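PDB 4XJ6: VC0179-like protein from Escherichia coli, which probably joins ATP and GTP into cyclic GMP-AMP with the help of magnesium, as a bacterial homologue of cyclic GMP-AMP synthase. Local coordinates for residues D43-A48 / L153-T158; E127-D132 / H189-M194; G133-M138 / Y195-E200; F172-T177 / A244-V249. One frame throughout, in Å; residues are numbered along the deposited sequence.

Interaction 1: residues D43-A48 / L153-T158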
# COMPACT_ATOMS: atom_id res chain seq x y z
N ASP A 43 -6.64 0.18 21.74
CA ASP A 43 -6.64 0.95 22.97
C ASP A 43 -7.34 2.30 22.79
O ASP A 43 -8.21 2.66 23.57
CB ASP A 43 -5.21 1.17 23.47
CG ASP A 43 -4.59 -0.09 24.03
OD1 ASP A 43 -5.34 -1.02 24.39
OD2 ASP A 43 -3.35 -0.15 24.14
N VAL A 44 -6.94 3.03 21.76
CA VAL A 44 -7.50 4.35 21.47
C VAL A 44 -9.01 4.28 21.28
O VAL A 44 -9.76 5.08 21.85
CB VAL A 44 -6.85 4.97 20.22
CG1 VAL A 44 -7.64 6.19 19.75
CG2 VAL A 44 -5.39 5.33 20.48
N PHE A 45 -9.45 3.32 20.48
CA PHE A 45 -10.87 3.12 20.23
C PHE A 45 -11.60 2.75 21.52
O PHE A 45 -12.71 3.22 21.76
CB PHE A 45 -11.09 2.03 19.17
CG PHE A 45 -11.26 2.57 17.78
CD1 PHE A 45 -10.17 3.05 17.07
CD2 PHE A 45 -12.50 2.58 17.18
CE1 PHE A 45 -10.33 3.54 15.78
CE2 PHE A 45 -12.67 3.07 15.89
CZ PHE A 45 -11.57 3.55 15.20
N GLN A 46 -10.98 1.91 22.35
CA GLN A 46 -11.56 1.52 23.63
C GLN A 46 -11.68 2.72 24.56
O GLN A 46 -12.72 2.92 25.19
CB GLN A 46 -10.72 0.43 24.30
CG GLN A 46 -11.15 0.12 25.73
CD GLN A 46 -10.34 -0.99 26.36
OE1 GLN A 46 -10.51 -2.17 26.04
NE2 GLN A 46 -9.45 -0.62 27.28
N GLU A 47 -10.62 3.51 24.64
CA GLU A 47 -10.60 4.72 25.46
C GLU A 47 -11.68 5.70 25.01
O GLU A 47 -12.36 6.31 25.83
CB GLU A 47 -9.23 5.39 25.42
CG GLU A 47 -8.13 4.60 26.12
CD GLU A 47 -6.76 5.24 25.95
OE1 GLU A 47 -6.53 5.90 24.92
OE2 GLU A 47 -5.92 5.08 26.87
N ALA A 48 -11.82 5.84 23.70
CA ALA A 48 -12.82 6.73 23.12
C ALA A 48 -14.23 6.20 23.39
O ALA A 48 -15.14 6.97 23.69
CB ALA A 48 -12.59 6.90 21.63
N LEU A 153 -11.09 9.22 11.77
CA LEU A 153 -9.78 9.66 11.29
C LEU A 153 -8.93 10.22 12.42
O LEU A 153 -7.72 10.00 12.46
CB LEU A 153 -9.93 10.70 10.18
CG LEU A 153 -10.37 10.17 8.81
CD1 LEU A 153 -10.65 11.32 7.85
CD2 LEU A 153 -9.33 9.21 8.25
N LEU A 154 -9.57 10.93 13.34
CA LEU A 154 -8.87 11.49 14.50
C LEU A 154 -8.44 10.40 15.47
O LEU A 154 -7.47 10.57 16.21
CB LEU A 154 -9.76 12.51 15.22
CG LEU A 154 -9.83 13.90 14.58
CD1 LEU A 154 -10.73 14.81 15.40
CD2 LEU A 154 -8.44 14.49 14.42
N LEU A 155 -9.16 9.28 15.47
CA LEU A 155 -8.80 8.15 16.32
C LEU A 155 -7.60 7.41 15.75
O LEU A 155 -6.77 6.88 16.50
CB LEU A 155 -9.98 7.19 16.47
CG LEU A 155 -11.19 7.74 17.22
CD1 LEU A 155 -12.22 6.64 17.45
CD2 LEU A 155 -10.77 8.37 18.54
N VAL A 156 -7.50 7.37 14.43
CA VAL A 156 -6.34 6.79 13.77
C VAL A 156 -5.13 7.68 14.01
O VAL A 156 -4.04 7.20 14.34
CB VAL A 156 -6.57 6.63 12.25
CG1 VAL A 156 -5.27 6.29 11.55
CG2 VAL A 156 -7.62 5.56 11.99
N ASP A 157 -5.33 8.99 13.86
CA ASP A 157 -4.27 9.96 14.10
C ASP A 157 -3.79 9.87 15.54
O ASP A 157 -2.59 9.93 15.80
CB ASP A 157 -4.76 11.38 13.80
CG ASP A 157 -4.92 11.64 12.32
OD1 ASP A 157 -4.55 10.76 11.52
OD2 ASP A 157 -5.41 12.73 11.95
N THR A 158 -4.73 9.73 16.47
CA THR A 158 -4.40 9.57 17.88
C THR A 158 -3.46 8.39 18.11
O THR A 158 -2.47 8.51 18.83
CB THR A 158 -5.67 9.36 18.73
OG1 THR A 158 -6.48 10.54 18.67
CG2 THR A 158 -5.31 9.08 20.18
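L155 carries this helix contact, and its two methyl branches go to different partners. CD1 of L155 sits over the centre of the F45 ring in a CH-pi contact, 3.8 Å from the centroid and only 7° off the ring normal, so the methyl drops almost straight onto one face. The two side chains meet at about a right angle, and L155 CB touches the ring at F45 CE1, 3.7 Å away. CG of L155, turned anti to the carbonyl carbon (chi1 -66°), is carried toward helix 24-57; with CD1 on the ring, the other branch, CD2, falls between A48 CB and V44 CG1.

Helix 149-166 is the one that follows strand 128-138 in the nucleotidyltransferase core. Here it is packed against the long helix 24-57, the axes of the two short segments 9.5 Å apart at their closest and running at 126° to each other. F100 from helix 94-102 also touches F45, A48 and L155, which brings a third helix into the same apolar cluster, and L85 of helix 79-90 lies against L155.

The remaining apolar contacts belong to V44. Its CG1 reaches T158 CG2 at 3.7 Å and also rests against the backbone, 3.4 Å from L155 O, while V44 CG2 leans on the same T158 methyl.

There is no hydrogen bond between the two segments; the polar contact lies inside helix 149-166. T158 OG1 donates to L154 O at 2.7 Å, and T158 N reaches that oxygen from the opposite face of the carbonyl plane. The hydroxyl is thereby turned back onto its own helix, leaving the T158 methyl to meet V44.

Interaction 2: residues E127-D132 / H189-M194; sequences EMDIDD and HIDVPM. With MG (magnesium ion), chain C; MG (magnesium ion), chain B; GH3 (3'-deoxy-guanosine-5'-triphosphate), chain D; GH3 (3'-deoxy-guanosine-5'-triphosphate), chain E.
H189 lies between two acids, E127 and D129, and can be followed outward from CB. CB is 3.3 Å from E127 OE1. CG then takes the position between the backbone N and the carbonyl carbon (chi1 64°), which brings the ring back over the neighbouring strand, with M128 O above one face. ND1 donates to E127 OE1 at 2.6 Å; the oxygen lies in the ring plane and uses its anti lone pair. K182 of strand 179-183 pairs with the same oxygen. CD2 passes D129 OD1, and NE2 at the tip makes a short but bent, weak bond of 2.6 Å to the same D129 OD1. The ND1 bond, with weaker help from D129, sets the rotation of the ring.

D129 OD1 also binds a magnesium ion, which makes H189 a second-shell residue. That ion takes both oxygens of D129, D131 OD1, D191 OD2 and a water. A second magnesium holds D129 OD2 at 2.0 Å and D131 OD2 at 2.1 Å, together with one oxygen from each phosphate of a 3'-deoxy-GTP and another water. The other nucleotide gives its O2' to D131 OD1 at 3.0 Å. Two metals held by three acids are the hallmark of the nucleotidyltransferase active site; D129 and D131 are consistent with the family's D-x-D metal-binding pattern.

The acids share one face of two parallel strands, joined by bonds such as D191 N to I130 O at 2.7 Å. On the other face I130 and I190 lie side by side against helix 24-57, at L30 and V37. Strand 179-183 borders strand 188-198, where R180 pairs with D191, while V192 packs on helix 149-166.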
# COMPACT_ATOMS: atom_id res chain seq x y z
N GLU A 127 11.41 2.53 2.08
CA GLU A 127 10.96 1.73 3.21
C GLU A 127 10.01 0.62 2.78
O GLU A 127 9.29 0.76 1.79
CB GLU A 127 10.26 2.62 4.24
CG GLU A 127 11.11 3.78 4.76
CD GLU A 127 10.30 4.79 5.55
OE1 GLU A 127 9.06 4.83 5.38
OE2 GLU A 127 10.90 5.55 6.34
N MET A 128 10.00 -0.49 3.52
CA MET A 128 9.01 -1.53 3.30
C MET A 128 7.62 -0.99 3.65
O MET A 128 7.47 -0.21 4.58
CB MET A 128 9.32 -2.77 4.14
CG MET A 128 10.44 -3.63 3.58
SD MET A 128 11.00 -4.92 4.71
CE MET A 128 11.53 -3.95 6.12
N ASP A 129 6.62 -1.42 2.90
CA ASP A 129 5.29 -0.84 3.02
C ASP A 129 4.24 -1.84 3.49
O ASP A 129 3.99 -2.85 2.82
CB ASP A 129 4.86 -0.22 1.69
CG ASP A 129 3.49 0.43 1.75
OD1 ASP A 129 3.39 1.57 2.26
OD2 ASP A 129 2.52 -0.20 1.29
N ILE A 130 3.64 -1.56 4.64
CA ILE A 130 2.54 -2.38 5.16
C ILE A 130 1.24 -1.59 5.13
O ILE A 130 1.11 -0.56 5.80
CB ILE A 130 2.80 -2.85 6.60
CG1 ILE A 130 4.23 -3.38 6.74
CG2 ILE A 130 1.78 -3.91 7.00
CD1 ILE A 130 4.57 -3.81 8.15
N ASP A 131 0.27 -2.07 4.36
CA ASP A 131 -1.03 -1.42 4.28
C ASP A 131 -2.03 -2.14 5.17
O ASP A 131 -2.75 -3.02 4.72
CB ASP A 131 -1.53 -1.39 2.84
CG ASP A 131 -0.51 -0.83 1.88
OD1 ASP A 131 -0.32 0.40 1.85
OD2 ASP A 131 0.11 -1.63 1.15
N ASP A 132 -2.07 -1.76 6.45
CA ASP A 132 -2.98 -2.39 7.40
C ASP A 132 -4.17 -1.47 7.70
O ASP A 132 -4.04 -0.47 8.40
CB ASP A 132 -2.25 -2.74 8.69
CG ASP A 132 -2.99 -3.80 9.50
OD1 ASP A 132 -3.48 -4.77 8.89
OD2 ASP A 132 -3.07 -3.65 10.73
N HIS A 189 7.33 1.64 7.00
CA HIS A 189 6.21 2.50 7.38
C HIS A 189 4.91 1.73 7.23
O HIS A 189 4.80 0.82 6.40
CB HIS A 189 6.19 3.79 6.55
CG HIS A 189 5.98 3.58 5.08
ND1 HIS A 189 6.94 3.87 4.14
CD2 HIS A 189 4.90 3.13 4.40
CE1 HIS A 189 6.47 3.59 2.94
NE2 HIS A 189 5.24 3.14 3.06
N ILE A 190 3.93 2.08 8.05
CA ILE A 190 2.65 1.39 8.04
C ILE A 190 1.53 2.35 7.66
O ILE A 190 1.28 3.34 8.35
CB ILE A 190 2.34 0.77 9.42
CG1 ILE A 190 3.45 -0.19 9.83
CG2 ILE A 190 0.99 0.07 9.39
CD1 ILE A 190 3.22 -0.87 11.16
N ASP A 191 0.87 2.06 6.55
CA ASP A 191 -0.27 2.85 6.12
C ASP A 191 -1.56 2.34 6.77
O ASP A 191 -1.84 1.14 6.76
CB ASP A 191 -0.40 2.83 4.59
CG ASP A 191 0.64 3.71 3.92
OD1 ASP A 191 1.19 4.60 4.59
OD2 ASP A 191 0.90 3.51 2.71
N VAL A 192 -2.33 3.26 7.32
CA VAL A 192 -3.57 2.91 8.00
C VAL A 192 -4.78 3.59 7.36
O VAL A 192 -5.24 4.63 7.83
CB VAL A 192 -3.53 3.27 9.50
CG1 VAL A 192 -4.72 2.67 10.23
CG2 VAL A 192 -2.21 2.81 10.12
N PRO A 193 -5.29 3.01 6.27
CA PRO A 193 -6.55 3.51 5.73
C PRO A 193 -7.70 3.17 6.68
O PRO A 193 -7.70 2.10 7.28
CB PRO A 193 -6.69 2.76 4.40
CG PRO A 193 -5.89 1.51 4.59
CD PRO A 193 -4.74 1.90 5.47
N MET A 194 -8.64 4.09 6.84
CA MET A 194 -9.76 3.89 7.76
C MET A 194 -11.03 3.55 7.00
O MET A 194 -11.45 4.29 6.11
CB MET A 194 -9.97 5.14 8.62
CG MET A 194 -11.13 5.03 9.59
SD MET A 194 -10.76 3.94 10.98
CE MET A 194 -12.39 3.29 11.34
MG MG C . 1.14 1.93 1.17
MG MG B . 1.71 -1.30 -0.16
PG GH3 D . 3.91 -1.86 -2.55
O1G GH3 D . 4.69 -0.94 -3.46
O2G GH3 D . 3.32 -1.09 -1.40
O3G GH3 D . 4.83 -2.92 -2.01
O3B GH3 D . 2.74 -2.53 -3.43
PB GH3 D . 1.19 -2.49 -3.00
O1B GH3 D . 0.45 -3.63 -3.66
O2B GH3 D . 1.01 -2.60 -1.51
O3A GH3 D . 0.64 -1.09 -3.59
PA GH3 D . 0.16 0.13 -2.65
O1A GH3 D . 0.38 1.43 -3.39
O2A GH3 D . 0.89 0.14 -1.33
O5' GH3 D . -1.41 -0.09 -2.39
C5' GH3 D . -1.87 -1.02 -1.44
C4' GH3 D . -3.34 -1.31 -1.69
O4' GH3 D . -4.05 -0.09 -1.79
C3' GH3 D . -3.60 -2.07 -2.98
C2' GH3 D . -4.94 -1.53 -3.44
O2' GH3 D . -5.97 -2.38 -2.99
C1' GH3 D . -5.07 -0.17 -2.77
N9 GH3 D . -4.83 0.87 -3.77
C8 GH3 D . -3.68 1.61 -3.88
N7 GH3 D . -3.82 2.48 -4.91
C5 GH3 D . -5.05 2.31 -5.45
C6 GH3 D . -5.71 2.93 -6.50
O6 GH3 D . -5.15 3.82 -7.13
N1 GH3 D . -6.99 2.54 -6.83
C2 GH3 D . -7.61 1.54 -6.12
N2 GH3 D . -8.85 1.17 -6.44
N3 GH3 D . -6.96 0.93 -5.07
C4 GH3 D . -5.70 1.30 -4.74
O3A GH3 E . 0.38 7.21 -1.20
PA GH3 E . -1.21 7.28 -1.42
O1A GH3 E . -1.52 6.91 -2.85
O2A GH3 E . -1.78 8.64 -1.07
O5' GH3 E . -1.79 6.14 -0.45
C5' GH3 E . -0.95 5.09 -0.00
C4' GH3 E . -1.80 4.04 0.71
O4' GH3 E . -3.16 4.43 0.66
C3' GH3 E . -1.74 2.66 0.07
C2' GH3 E . -3.13 2.10 0.32
O2' GH3 E . -3.13 1.29 1.48
C1' GH3 E . -4.02 3.31 0.55
N9 GH3 E . -4.84 3.53 -0.65
C8 GH3 E . -4.47 4.38 -1.67
N7 GH3 E . -5.45 4.36 -2.60
C5 GH3 E . -6.43 3.53 -2.18
C6 GH3 E . -7.64 3.17 -2.76
O6 GH3 E . -7.96 3.64 -3.85
N1 GH3 E . -8.47 2.29 -2.11
C2 GH3 E . -8.10 1.77 -0.89
N2 GH3 E . -8.91 0.92 -0.27
N3 GH3 E . -6.89 2.13 -0.32
C4 GH3 E . -6.07 3.00 -0.95
O HOH W 1 2.55 -3.05 0.72
O HOH W 2 1.57 3.05 -0.53

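Interaction 3: residues G133-M138 / Y195-E200; sequences GTYMPM and YAIPKE. With GH3 (3'-deoxy-guanosine-5'-triphosphate), chain E.
Y135 and Y195 lie ring on ring in an offset stack, centroids 4.4 Å apart and planes 11° from parallel. CD2 of Y195 rides above the Y135 face toward its rim; in return the Y135 hydroxyl lies above the rim of the Y195 ring. The two side chains point the same way, both with CG anti to the carbonyl carbon (chi1 -64° and -62°), and the contact is already close at the base, Y195 CB being 3.4 Å from Y135 CD2. At the edge of the Y135 ring, in its plane, is I197 CG2, while I197 CD1 tucks against Y135 CB. W108 meets Y135 edge-to-face from strand 106-110.

The edge of the Y195 ring faces the nucleotide. Guanine N2 of 3'-deoxy-GTP lies in the ring plane and donates to Y195 OH at 2.5 Å, and Q110 OE1 bonds to the same hydroxyl. The stack with Y135 and these two partners hold the phenol in place beside the base. G133 CA lies at another part of the rim, 4.1 Å from Y195 CE2; glycine lets the backbone come this close to the ring.

The backbones of the two strands pair in parallel. Y195 N to T134 O is 2.7 Å and M136 N to Y195 O 2.9 Å; I197 N then bonds to M136 O, and M138 N to I197 O. On the other face of the sheet M138 curls its CE to 3.7 Å from A196 CB.

This is the outer half of the parallel pair 128-138 and 188-198, central strands of the nucleotidyltransferase sheet, with Y195 forming part of a guanine pocket.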
# COMPACT_ATOMS: atom_id res chain seq x y z
N GLY A 133 -5.33 -1.82 7.16
CA GLY A 133 -6.52 -1.00 7.32
C GLY A 133 -7.26 -1.23 8.62
O GLY A 133 -7.28 -2.34 9.15
N THR A 134 -7.86 -0.17 9.14
CA THR A 134 -8.72 -0.26 10.32
C THR A 134 -10.18 -0.20 9.89
O THR A 134 -10.60 0.74 9.21
CB THR A 134 -8.42 0.86 11.32
OG1 THR A 134 -7.04 0.79 11.70
CG2 THR A 134 -9.30 0.72 12.56
N TYR A 135 -10.96 -1.20 10.29
CA TYR A 135 -12.36 -1.30 9.89
C TYR A 135 -13.30 -1.14 11.08
O TYR A 135 -13.16 -1.84 12.08
CB TYR A 135 -12.62 -2.64 9.20
CG TYR A 135 -11.88 -2.84 7.90
CD1 TYR A 135 -10.52 -3.11 7.88
CD2 TYR A 135 -12.55 -2.80 6.69
CE1 TYR A 135 -9.84 -3.31 6.70
CE2 TYR A 135 -11.89 -3.00 5.49
CZ TYR A 135 -10.53 -3.26 5.50
OH TYR A 135 -9.86 -3.46 4.32
N MET A 136 -14.26 -0.23 10.96
CA MET A 136 -15.24 -0.04 12.03
C MET A 136 -16.62 -0.50 11.59
O MET A 136 -17.23 0.10 10.70
CB MET A 136 -15.29 1.43 12.46
CG MET A 136 -16.23 1.69 13.63
SD MET A 136 -15.74 0.78 15.11
CE MET A 136 -17.09 1.17 16.22
N PRO A 137 -17.13 -1.58 12.20
CA PRO A 137 -18.50 -2.04 11.97
C PRO A 137 -19.52 -1.02 12.46
O PRO A 137 -19.44 -0.55 13.60
CB PRO A 137 -18.57 -3.34 12.79
CG PRO A 137 -17.16 -3.75 12.99
CD PRO A 137 -16.38 -2.48 13.10
N MET A 138 -20.48 -0.68 11.61
CA MET A 138 -21.47 0.32 11.95
C MET A 138 -22.65 0.25 11.00
O MET A 138 -22.61 -0.46 10.00
CB MET A 138 -20.86 1.72 11.89
CG MET A 138 -20.56 2.18 10.47
SD MET A 138 -19.76 3.79 10.39
CE MET A 138 -18.18 3.43 11.15
N TYR A 195 -11.65 2.42 7.36
CA TYR A 195 -12.84 1.96 6.67
C TYR A 195 -14.07 1.90 7.55
O TYR A 195 -13.98 1.63 8.75
CB TYR A 195 -12.61 0.57 6.06
CG TYR A 195 -11.52 0.52 5.03
CD1 TYR A 195 -11.80 0.74 3.68
CD2 TYR A 195 -10.21 0.23 5.38
CE1 TYR A 195 -10.81 0.69 2.73
CE2 TYR A 195 -9.21 0.16 4.44
CZ TYR A 195 -9.51 0.40 3.11
OH TYR A 195 -8.52 0.34 2.16
N ALA A 196 -15.23 2.14 6.93
CA ALA A 196 -16.51 1.87 7.56
C ALA A 196 -17.20 0.73 6.82
O ALA A 196 -17.25 0.73 5.58
CB ALA A 196 -17.38 3.11 7.57
N ILE A 197 -17.71 -0.24 7.57
CA ILE A 197 -18.35 -1.41 6.98
C ILE A 197 -19.63 -1.76 7.74
O ILE A 197 -19.75 -1.44 8.93
CB ILE A 197 -17.40 -2.63 6.98
CG1 ILE A 197 -16.83 -2.87 8.39
CG2 ILE A 197 -16.28 -2.43 5.98
CD1 ILE A 197 -15.90 -4.06 8.48
N PRO A 198 -20.60 -2.39 7.06
CA PRO A 198 -21.86 -2.79 7.70
C PRO A 198 -21.65 -3.71 8.90
O PRO A 198 -20.69 -4.48 8.92
CB PRO A 198 -22.60 -3.54 6.59
CG PRO A 198 -22.08 -2.94 5.34
CD PRO A 198 -20.63 -2.65 5.61
N LYS A 199 -22.55 -3.62 9.87
CA LYS A 199 -22.42 -4.36 11.12
C LYS A 199 -23.20 -5.67 11.11
O LYS A 199 -23.15 -6.44 12.07
CB LYS A 199 -22.88 -3.49 12.28
CG LYS A 199 -24.37 -3.16 12.24
CD LYS A 199 -24.72 -2.07 13.23
CE LYS A 199 -26.22 -1.98 13.44
NZ LYS A 199 -26.95 -1.64 12.19
N GLU A 200 -23.93 -5.91 10.02
CA GLU A 200 -24.81 -7.07 9.92
C GLU A 200 -24.05 -8.40 9.93
O GLU A 200 -22.81 -8.42 9.94
CB GLU A 200 -25.66 -6.97 8.65
CG GLU A 200 -25.86 -5.54 8.13
CD GLU A 200 -26.75 -4.69 9.03
OE1 GLU A 200 -27.35 -5.23 9.97
OE2 GLU A 200 -26.84 -3.47 8.77
O3A GH3 E . 0.38 7.21 -1.20
PA GH3 E . -1.21 7.28 -1.42
O1A GH3 E . -1.52 6.91 -2.85
O2A GH3 E . -1.78 8.64 -1.07
O5' GH3 E . -1.79 6.14 -0.45
C5' GH3 E . -0.95 5.09 -0.00
C4' GH3 E . -1.80 4.04 0.71
O4' GH3 E . -3.16 4.43 0.66
C3' GH3 E . -1.74 2.66 0.07
C2' GH3 E . -3.13 2.10 0.32
O2' GH3 E . -3.13 1.29 1.48
C1' GH3 E . -4.02 3.31 0.55
N9 GH3 E . -4.84 3.53 -0.65
C8 GH3 E . -4.47 4.38 -1.67
N7 GH3 E . -5.45 4.36 -2.60
C5 GH3 E . -6.43 3.53 -2.18
C6 GH3 E . -7.64 3.17 -2.76
O6 GH3 E . -7.96 3.64 -3.85
N1 GH3 E . -8.47 2.29 -2.11
C2 GH3 E . -8.10 1.77 -0.89
N2 GH3 E . -8.91 0.92 -0.27
N3 GH3 E . -6.89 2.13 -0.32
C4 GH3 E . -6.07 3.00 -0.95

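Interaction 4: residues F172-T177 / A244-V249. With GH3 (3'-deoxy-guanosine-5'-triphosphate), chain E.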
# COMPACT_ATOMS: atom_id res chain seq x y z
N PHE A 172 4.97 10.36 12.36
CA PHE A 172 3.65 10.37 11.75
C PHE A 172 3.63 11.20 10.47
O PHE A 172 4.22 12.28 10.40
CB PHE A 172 2.62 10.91 12.74
CG PHE A 172 1.26 11.13 12.14
CD1 PHE A 172 0.43 10.05 11.86
CD2 PHE A 172 0.80 12.40 11.86
CE1 PHE A 172 -0.82 10.24 11.30
CE2 PHE A 172 -0.45 12.61 11.31
CZ PHE A 172 -1.26 11.52 11.03
N GLU A 173 2.95 10.69 9.45
CA GLU A 173 2.76 11.41 8.19
C GLU A 173 1.33 11.25 7.70
O GLU A 173 0.80 10.13 7.66
CB GLU A 173 3.74 10.93 7.12
CG GLU A 173 3.64 11.68 5.81
CD GLU A 173 4.49 11.08 4.70
OE1 GLU A 173 5.14 10.04 4.95
OE2 GLU A 173 4.50 11.64 3.59
N GLU A 174 0.70 12.35 7.31
CA GLU A 174 -0.66 12.29 6.79
C GLU A 174 -0.66 12.19 5.27
O GLU A 174 -0.08 13.02 4.59
CB GLU A 174 -1.48 13.52 7.22
CG GLU A 174 -2.93 13.46 6.77
CD GLU A 174 -3.79 14.51 7.45
OE1 GLU A 174 -3.25 15.57 7.83
OE2 GLU A 174 -5.00 14.26 7.63
N LYS A 175 -1.31 11.15 4.76
CA LYS A 175 -1.46 10.97 3.33
C LYS A 175 -2.89 11.33 2.95
O LYS A 175 -3.69 11.70 3.81
CB LYS A 175 -1.12 9.54 2.91
CG LYS A 175 0.21 9.04 3.45
CD LYS A 175 1.39 9.71 2.75
CE LYS A 175 1.46 9.31 1.28
NZ LYS A 175 2.69 9.82 0.62
N ASN A 176 -3.22 11.21 1.67
CA ASN A 176 -4.56 11.54 1.20
C ASN A 176 -5.60 10.49 1.59
O ASN A 176 -6.76 10.82 1.83
CB ASN A 176 -4.56 11.73 -0.32
CG ASN A 176 -3.65 12.85 -0.77
OD1 ASN A 176 -3.33 13.76 -0.00
ND2 ASN A 176 -3.22 12.80 -2.03
N THR A 177 -5.17 9.24 1.65
CA THR A 177 -6.11 8.14 1.88
C THR A 177 -5.83 7.37 3.16
O THR A 177 -6.50 6.39 3.45
CB THR A 177 -6.08 7.14 0.70
OG1 THR A 177 -4.80 6.51 0.65
CG2 THR A 177 -6.35 7.86 -0.62
N ALA A 244 -12.50 6.30 4.37
CA ALA A 244 -12.54 7.67 4.86
C ALA A 244 -11.40 8.48 4.26
O ALA A 244 -10.23 8.13 4.40
CB ALA A 244 -12.47 7.70 6.38
N LEU A 245 -11.75 9.57 3.58
CA LEU A 245 -10.76 10.40 2.89
C LEU A 245 -10.28 11.56 3.75
O LEU A 245 -11.05 12.12 4.55
CB LEU A 245 -11.34 10.92 1.57
CG LEU A 245 -11.82 9.83 0.61
CD1 LEU A 245 -12.46 10.45 -0.62
CD2 LEU A 245 -10.66 8.94 0.21
N ARG A 246 -9.02 11.93 3.59
CA ARG A 246 -8.39 12.93 4.45
C ARG A 246 -8.18 14.26 3.75
O ARG A 246 -8.05 15.30 4.40
CB ARG A 246 -7.06 12.39 4.97
CG ARG A 246 -7.20 11.21 5.92
CD ARG A 246 -5.85 10.58 6.22
NE ARG A 246 -5.94 9.58 7.28
CZ ARG A 246 -5.70 9.82 8.56
NH1 ARG A 246 -5.35 11.04 8.95
NH2 ARG A 246 -5.81 8.85 9.46
N GLU A 247 -8.14 14.24 2.42
CA GLU A 247 -7.95 15.46 1.64
C GLU A 247 -9.03 15.60 0.57
O GLU A 247 -9.60 14.61 0.12
CB GLU A 247 -6.56 15.47 0.99
CG GLU A 247 -5.41 15.43 1.99
CD GLU A 247 -5.37 16.66 2.88
OE1 GLU A 247 -5.71 17.75 2.39
OE2 GLU A 247 -5.01 16.52 4.07
N GLY A 248 -9.30 16.83 0.15
CA GLY A 248 -10.31 17.07 -0.85
C GLY A 248 -11.64 17.47 -0.25
O GLY A 248 -11.70 17.94 0.89
N VAL A 249 -12.72 17.27 -1.00
CA VAL A 249 -14.05 17.68 -0.57
C VAL A 249 -14.98 16.49 -0.37
O VAL A 249 -16.09 16.64 0.14
CB VAL A 249 -14.68 18.66 -1.57
CG1 VAL A 249 -13.95 19.99 -1.55
CG2 VAL A 249 -14.66 18.07 -2.97
O3A GH3 E . 0.38 7.21 -1.20
PA GH3 E . -1.21 7.28 -1.42
O1A GH3 E . -1.52 6.91 -2.85
O2A GH3 E . -1.78 8.64 -1.07
O5' GH3 E . -1.79 6.14 -0.45
C5' GH3 E . -0.95 5.09 -0.00
C4' GH3 E . -1.80 4.04 0.71
O4' GH3 E . -3.16 4.43 0.66
C3' GH3 E . -1.74 2.66 0.07
C2' GH3 E . -3.13 2.10 0.32
O2' GH3 E . -3.13 1.29 1.48
C1' GH3 E . -4.02 3.31 0.55
N9 GH3 E . -4.84 3.53 -0.65
C8 GH3 E . -4.47 4.38 -1.67
N7 GH3 E . -5.45 4.36 -2.60
C5 GH3 E . -6.43 3.53 -2.18
C6 GH3 E . -7.64 3.17 -2.76
O6 GH3 E . -7.96 3.64 -3.85
N1 GH3 E . -8.47 2.29 -2.11
C2 GH3 E . -8.10 1.77 -0.89
N2 GH3 E . -8.91 0.92 -0.27
N3 GH3 E . -6.89 2.13 -0.32
C4 GH3 E . -6.07 3.00 -0.95
O HOH W 3 -8.34 6.55 5.37
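E174 and R246 form a salt bridge that is long and weak as a hydrogen bond: E174 OE2 is 3.5 Å from R246 NH1. The carboxylate oxygen comes to the edge of the guanidinium, in its plane, but the two flat groups are turned 80° from each other. The shorter partner of NH1 is D157 on helix 149-166. R246 runs extended from CG to NE, which lays its CD 3.4 Å from K175 O on the way to that helix. A second acid, E247, brings OE2 to 4.2 Å from E174 OE2, which probably costs some repulsion.

The firmer link is through the backbone, R246 N donating to N176 O at 3.1 Å. Nearby, a water bridges T177 O and A244 O, and N176 OD1 lies 3.3 Å from E247 CG.

On the nucleotide side, T177 OG1 is 2.6 Å from O4' of a 3'-deoxy-GTP, and K175 places CE near its O3A; both residues line this pocket.

The contact joins the turn after strand 170-174, which leads into strand 179-183, to the loop between strands 242-244 and 252-254. Helix 149-166 packs against both, L153 and V156 on R246 and L160 on F172.

From the N terminus, helix 24-57 comes first and meets helix 149-166 about a hundred residues later, closing interaction 1. Strand 128-138 lies between those two helices in the chain and pairs later with strand 188-198, so interactions 2 and 3 cross interaction 1; they also cross each other, as successive halves of one strand pair. M194 and M136 carry the sheet against F45. Interaction 4 starts only after interaction 1 has closed, and the loop it closes crosses both strand contacts. It is tied to helix 149-166 of interaction 1, and a probable hydrogen bond from A244 N to M194 O joins it to strand 188-198. Interactions 2, 3 and 4 all touch one 3'-deoxy-GTP.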